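Local atomic coordinates of CurF (Lyngbya majuscula, PDB entry 2Q35), a protein that probably catalyses a decarboxylation during polyketide chain beta-branching, as the crotonase-fold ECH2 decarboxylase domain of CurF. Residues Y130-L142 and F215-T229. The protein carries 1 engineered substitution. Residues are numbered along the deposited sequence; the frame is centred on the assembly and turned at random.
Sequences YGFTPVGATSLIL and FPEAIKKELEIHQVT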
loop_
_atom_site.group_PDB
_atom_site.type_symbol
_atom_site.label_atom_id
_atom_site.label_comp_id
_atom_site.label_asym_id
_atom_site.label_seq_id
_atom_site.Cartn_x
_atom_site.Cartn_y
_atom_site.Cartn_z
ATOM N N TYR A 130 19.610 -11.530 -15.458
ATOM C CA TYR A 130 19.965 -12.061 -16.777
ATOM C C TYR A 130 19.931 -10.996 -17.858
ATOM O O TYR A 130 20.482 -11.201 -18.928
ATOM C CB TYR A 130 19.001 -13.158 -17.207
ATOM C CG TYR A 130 18.917 -14.333 -16.270
ATOM C CD1 TYR A 130 20.041 -15.111 -16.000
ATOM C CD2 TYR A 130 17.710 -14.673 -15.667
ATOM C CE1 TYR A 130 19.964 -16.199 -15.152
ATOM C CE2 TYR A 130 17.613 -15.773 -14.812
ATOM C CZ TYR A 130 18.749 -16.524 -14.558
ATOM O OH TYR A 130 18.653 -17.618 -13.712
ATOM N N GLY A 131 19.236 -9.891 -17.590
ATOM C CA GLY A 131 19.278 -8.729 -18.474
ATOM C C GLY A 131 17.993 -8.467 -19.225
ATOM O O GLY A 131 17.979 -7.600 -20.104
ATOM N N PHE A 132 16.925 -9.201 -18.889
ATOM C CA PHE A 132 15.646 -9.043 -19.615
ATOM C C PHE A 132 14.496 -8.784 -18.645
ATOM O O PHE A 132 14.652 -8.895 -17.421
ATOM C CB PHE A 132 15.352 -10.233 -20.544
ATOM C CG PHE A 132 15.388 -11.569 -19.860
ATOM C CD1 PHE A 132 14.356 -11.966 -19.030
ATOM C CD2 PHE A 132 16.466 -12.430 -20.046
ATOM C CE1 PHE A 132 14.388 -13.203 -18.386
ATOM C CE2 PHE A 132 16.501 -13.672 -19.398
ATOM C CZ PHE A 132 15.472 -14.052 -18.583
ATOM N N THR A 133 13.360 -8.364 -19.190
ATOM C CA THR A 133 12.229 -7.918 -18.357
ATOM C C THR A 133 11.355 -9.099 -17.914
ATOM O O THR A 133 11.445 -10.189 -18.493
ATOM C CB THR A 133 11.374 -6.886 -19.114
ATOM O OG1 THR A 133 10.968 -7.461 -20.361
ATOM C CG2 THR A 133 12.199 -5.625 -19.420
ATOM N N PRO A 134 10.551 -8.916 -16.849
ATOM C CA PRO A 134 9.777 -10.034 -16.261
ATOM C C PRO A 134 8.675 -10.629 -17.140
ATOM O O PRO A 134 8.293 -10.053 -18.167
ATOM C CB PRO A 134 9.136 -9.408 -15.004
ATOM C CG PRO A 134 9.990 -8.214 -14.705
ATOM C CD PRO A 134 10.441 -7.678 -16.042
ATOM N N VAL A 135 8.212 -11.806 -16.730
ATOM C CA VAL A 135 6.992 -12.437 -17.226
ATOM C C VAL A 135 6.145 -12.874 -16.039
ATOM O O VAL A 135 6.620 -12.928 -14.892
ATOM C CB VAL A 135 7.285 -13.673 -18.138
ATOM C CG1 VAL A 135 7.966 -13.225 -19.393
ATOM C CG2 VAL A 135 8.166 -14.684 -17.405
ATOM N N GLY A 136 4.879 -13.159 -16.284
ATOM C CA GLY A 136 4.033 -13.719 -15.230
ATOM C C GLY A 136 3.213 -12.712 -14.450
ATOM O O GLY A 136 2.630 -13.065 -13.414
ATOM N N ALA A 137 3.082 -11.492 -14.992
ATOM C CA ALA A 137 2.433 -10.382 -14.282
ATOM C C ALA A 137 3.209 -10.087 -13.004
ATOM O O ALA A 137 2.626 -9.875 -11.922
ATOM C CB ALA A 137 0.943 -10.684 -13.967
ATOM N N THR A 138 4.529 -10.085 -13.139
ATOM C CA THR A 138 5.430 -9.805 -12.004
ATOM C C THR A 138 5.152 -8.449 -11.369
ATOM O O THR A 138 5.072 -8.334 -10.130
ATOM C CB THR A 138 6.916 -9.892 -12.439
ATOM O OG1 THR A 138 7.235 -11.255 -12.717
ATOM C CG2 THR A 138 7.852 -9.407 -11.335
ATOM N N SER A 139 5.059 -7.409 -12.191
ATOM C CA SER A 139 4.884 -6.076 -11.637
ATOM C C SER A 139 3.513 -5.940 -10.961
ATOM O O SER A 139 3.401 -5.375 -9.874
ATOM C CB SER A 139 5.133 -4.999 -12.693
ATOM O OG SER A 139 4.065 -4.854 -13.610
ATOM N N LEU A 140 2.472 -6.489 -11.591
ATOM C CA LEU A 140 1.148 -6.442 -10.991
ATOM C C LEU A 140 1.168 -7.083 -9.606
ATOM O O LEU A 140 0.762 -6.471 -8.611
ATOM C CB LEU A 140 0.120 -7.165 -11.878
ATOM C CG LEU A 140 -1.320 -7.234 -11.339
ATOM C CD1 LEU A 140 -1.980 -5.866 -11.351
ATOM C CD2 LEU A 140 -2.167 -8.218 -12.139
ATOM N N ILE A 141 1.642 -8.317 -9.558
ATOM C CA ILE A 141 1.578 -9.106 -8.326
ATOM C C ILE A 141 2.542 -8.560 -7.265
ATOM O O ILE A 141 2.149 -8.404 -6.103
ATOM C CB ILE A 141 1.794 -10.601 -8.625
ATOM C CG1 ILE A 141 0.609 -11.170 -9.417
ATOM C CG2 ILE A 141 1.946 -11.405 -7.335
ATOM C CD1 ILE A 141 -0.759 -11.258 -8.626
ATOM N N LEU A 142 3.777 -8.229 -7.644
ATOM C CA LEU A 142 4.696 -7.707 -6.616
ATOM C C LEU A 142 4.259 -6.379 -6.020
ATOM O O LEU A 142 4.383 -6.175 -4.808
ATOM C CB LEU A 142 6.115 -7.588 -7.167
ATOM C CG LEU A 142 6.964 -8.781 -6.735
ATOM C CD1 LEU A 142 6.643 -10.043 -7.552
ATOM C CD2 LEU A 142 8.444 -8.400 -6.805
ATOM N N PHE A 215 -5.347 -9.365 -14.537
ATOM C CA PHE A 215 -4.315 -10.368 -14.797
ATOM C C PHE A 215 -4.020 -10.663 -16.295
ATOM O O PHE A 215 -2.852 -10.628 -16.738
ATOM C CB PHE A 215 -4.628 -11.651 -14.011
ATOM C CG PHE A 215 -3.433 -12.440 -13.693
ATOM C CD1 PHE A 215 -2.665 -12.129 -12.585
ATOM C CD2 PHE A 215 -3.033 -13.471 -14.534
ATOM C CE1 PHE A 215 -1.518 -12.859 -12.299
ATOM C CE2 PHE A 215 -1.909 -14.192 -14.258
ATOM C CZ PHE A 215 -1.141 -13.877 -13.135
ATOM N N PRO A 216 -5.063 -10.947 -17.089
ATOM C CA PRO A 216 -4.776 -11.288 -18.480
ATOM C C PRO A 216 -3.975 -10.224 -19.229
ATOM O O PRO A 216 -3.022 -10.566 -19.937
ATOM C CB PRO A 216 -6.177 -11.479 -19.089
ATOM C CG PRO A 216 -7.032 -11.858 -17.945
ATOM C CD PRO A 216 -6.508 -11.026 -16.805
ATOM N N GLU A 217 -4.343 -8.956 -19.074
ATOM C CA GLU A 217 -3.658 -7.877 -19.792
ATOM C C GLU A 217 -2.233 -7.727 -19.263
ATOM O O GLU A 217 -1.307 -7.468 -20.033
ATOM C CB GLU A 217 -4.440 -6.570 -19.680
ATOM C CG GLU A 217 -3.931 -5.436 -20.564
ATOM C CD GLU A 217 -3.824 -5.824 -22.028
ATOM O OE1 GLU A 217 -4.836 -6.260 -22.626
ATOM O OE2 GLU A 217 -2.712 -5.699 -22.583
ATOM N N ALA A 218 -2.058 -7.930 -17.952
ATOM C CA ALA A 218 -0.730 -7.858 -17.329
ATOM C C ALA A 218 0.220 -8.909 -17.898
ATOM O O ALA A 218 1.348 -8.603 -18.272
ATOM C CB ALA A 218 -0.855 -7.992 -15.796
ATOM N N ILE A 219 -0.238 -10.159 -17.951
ATOM C CA ILE A 219 0.510 -11.247 -18.585
ATOM C C ILE A 219 0.870 -10.922 -20.023
ATOM O O ILE A 219 2.013 -11.092 -20.443
ATOM C CB ILE A 219 -0.324 -12.569 -18.575
ATOM C CG1 ILE A 219 -0.475 -13.081 -17.147
ATOM C CG2 ILE A 219 0.320 -13.674 -19.473
ATOM C CD1 ILE A 219 0.767 -13.750 -16.570
ATOM N N LYS A 220 -0.128 -10.500 -20.797
ATOM C CA LYS A 220 0.105 -10.155 -22.202
ATOM C C LYS A 220 1.131 -9.042 -22.396
ATOM O O LYS A 220 2.031 -9.153 -23.256
ATOM C CB LYS A 220 -1.241 -9.786 -22.866
ATOM C CG LYS A 220 -1.145 -9.326 -24.334
ATOM C CD LYS A 220 -2.514 -8.855 -24.874
ATOM C CE LYS A 220 -2.358 -8.151 -26.232
ATOM N NZ LYS A 220 -3.656 -8.037 -26.989
ATOM N N LYS A 221 1.003 -7.971 -21.610
ATOM C CA LYS A 221 1.916 -6.827 -21.748
ATOM C C LYS A 221 3.355 -7.210 -21.366
ATOM O O LYS A 221 4.320 -6.851 -22.072
ATOM C CB LYS A 221 1.442 -5.629 -20.920
ATOM C CG LYS A 221 0.191 -4.941 -21.429
ATOM C CD LYS A 221 -0.128 -3.711 -20.600
ATOM C CE LYS A 221 -1.361 -2.973 -21.122
ATOM N NZ LYS A 221 -1.882 -2.003 -20.103
ATOM N N GLU A 222 3.510 -7.946 -20.261
ATOM C CA GLU A 222 4.836 -8.397 -19.862
ATOM C C GLU A 222 5.422 -9.346 -20.912
ATOM O O GLU A 222 6.599 -9.223 -21.277
ATOM C CB GLU A 222 4.807 -9.042 -18.468
ATOM C CG GLU A 222 4.614 -8.011 -17.354
ATOM C CD GLU A 222 5.079 -8.536 -16.000
ATOM O OE1 GLU A 222 5.281 -9.770 -15.901
ATOM O OE2 GLU A 222 5.240 -7.698 -15.083
ATOM N N LEU A 223 4.611 -10.264 -21.437
ATOM C CA LEU A 223 5.102 -11.143 -22.483
ATOM C C LEU A 223 5.661 -10.374 -23.686
ATOM O O LEU A 223 6.754 -10.706 -24.175
ATOM C CB LEU A 223 4.024 -12.143 -22.927
ATOM C CG LEU A 223 4.522 -13.311 -23.778
ATOM C CD1 LEU A 223 5.699 -14.039 -23.134
ATOM C CD2 LEU A 223 3.370 -14.294 -24.086
ATOM N N GLU A 224 4.901 -9.386 -24.169
ATOM C CA GLU A 224 5.291 -8.579 -25.342
ATOM C C GLU A 224 6.637 -7.872 -25.166
ATOM O O GLU A 224 7.468 -7.885 -26.081
ATOM C CB GLU A 224 4.172 -7.595 -25.742
ATOM C CG GLU A 224 3.211 -8.196 -26.806
ATOM C CD GLU A 224 1.769 -7.641 -26.795
ATOM O OE1 GLU A 224 1.550 -6.480 -26.354
ATOM O OE2 GLU A 224 0.850 -8.389 -27.247
ATOM N N ILE A 225 6.856 -7.295 -23.979
ATOM C CA ILE A 225 8.085 -6.532 -23.706
ATOM C C ILE A 225 9.217 -7.539 -23.507
ATOM O O ILE A 225 10.355 -7.333 -23.961
ATOM C CB ILE A 225 7.907 -5.638 -22.438
ATOM C CG1 ILE A 225 6.786 -4.620 -22.663
ATOM C CG2 ILE A 225 9.229 -4.933 -22.048
ATOM C CD1 ILE A 225 6.188 -4.075 -21.366
ATOM N N HIS A 226 8.892 -8.643 -22.839
ATOM C CA HIS A 226 9.867 -9.696 -22.621
ATOM C C HIS A 226 10.411 -10.235 -23.922
ATOM O O HIS A 226 11.610 -10.443 -24.062
ATOM C CB HIS A 226 9.278 -10.821 -21.778
ATOM C CG HIS A 226 10.177 -12.007 -21.649
ATOM N ND1 HIS A 226 11.119 -12.121 -20.648
ATOM C CD2 HIS A 226 10.258 -13.146 -22.379
ATOM C CE1 HIS A 226 11.764 -13.267 -20.786
ATOM N NE2 HIS A 226 11.262 -13.907 -21.827
ATOM N N GLN A 227 9.533 -10.447 -24.896
ATOM C CA GLN A 227 9.990 -10.953 -26.177
ATOM C C GLN A 227 11.012 -10.031 -26.849
ATOM O O GLN A 227 11.921 -10.509 -27.528
ATOM C CB GLN A 227 8.796 -11.244 -27.080
ATOM C CG GLN A 227 8.002 -12.473 -26.618
ATOM C CD GLN A 227 8.788 -13.771 -26.760
ATOM O OE1 GLN A 227 9.185 -14.395 -25.763
ATOM N NE2 GLN A 227 9.037 -14.176 -28.004
ATOM N N VAL A 228 10.875 -8.717 -26.661
ATOM C CA VAL A 228 11.828 -7.781 -27.250
ATOM C C VAL A 228 13.144 -7.812 -26.471
ATOM O O VAL A 228 14.220 -7.918 -27.063
ATOM C CB VAL A 228 11.273 -6.344 -27.278
ATOM C CG1 VAL A 228 12.336 -5.346 -27.734
ATOM C CG2 VAL A 228 10.084 -6.288 -28.190
ATOM N N THR A 229 13.050 -7.701 -25.149
ATOM C CA THR A 229 14.274 -7.550 -24.345
ATOM C C THR A 229 15.074 -8.843 -24.182
ATOM O O THR A 229 16.304 -8.793 -23.976
ATOM C CB THR A 229 13.992 -6.916 -22.970
ATOM O OG1 THR A 229 13.178 -7.798 -22.189
ATOM C CG2 THR A 229 13.313 -5.566 -23.113
HETATM O O HOH W 1 8.302 -7.866 -19.587
HETATM O O HOH W 2 3.894 -12.724 -18.931
HETATM O O HOH W 3 2.421 -7.166 -14.349
#
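Ala137 CB sits over one face of the Phe215 ring, 4.1 Å from its centroid, and also meets Ala218 CB. Leu140 CD2 packs on Ala218 and Phe215, while Ile141 CG1 reaches the ring at its edge. Ile219 CD1 presses on the backbone of Gly136, where any CB would jam against the carbonyl O of Val135. Further along, Val135 CG1 lies above the face of His226, 3.4 Å from its CG. The imidazole is turned edge-on to the face of Phe132, with planes at 88°. With CG anti to the backbone N (chi1 173°), His226 aims ND1 at Thr133 O, a nearly straight 2.9 Å bond in the ring plane; its NE2 is hydrogen-bonded to Lys72 NZ. A water ties Thr133 OG1 and Pro134 O to Glu222 O. At the polar end, Glu222 stretches its carboxylate to the start of helix 138-146: Ser139 N gives OE2 a straight 2.9 Å bond, Thr138 N gives OE1 a more bent and tilted one. Its negative charge probably complements the helix dipole there. Cutting Glu222 back to an alanine is likely to leave both amides without their carboxylate and open a gap beneath the helix start. Ser139 OG is hydrogen-bonded to His206 of the second subunit, placing this edge at a subunit interface. In this crotonase-fold trimer, a glutamate of the long helix 197-230 thus takes up the first amides of another helix, with Ala137 at the N-cap position.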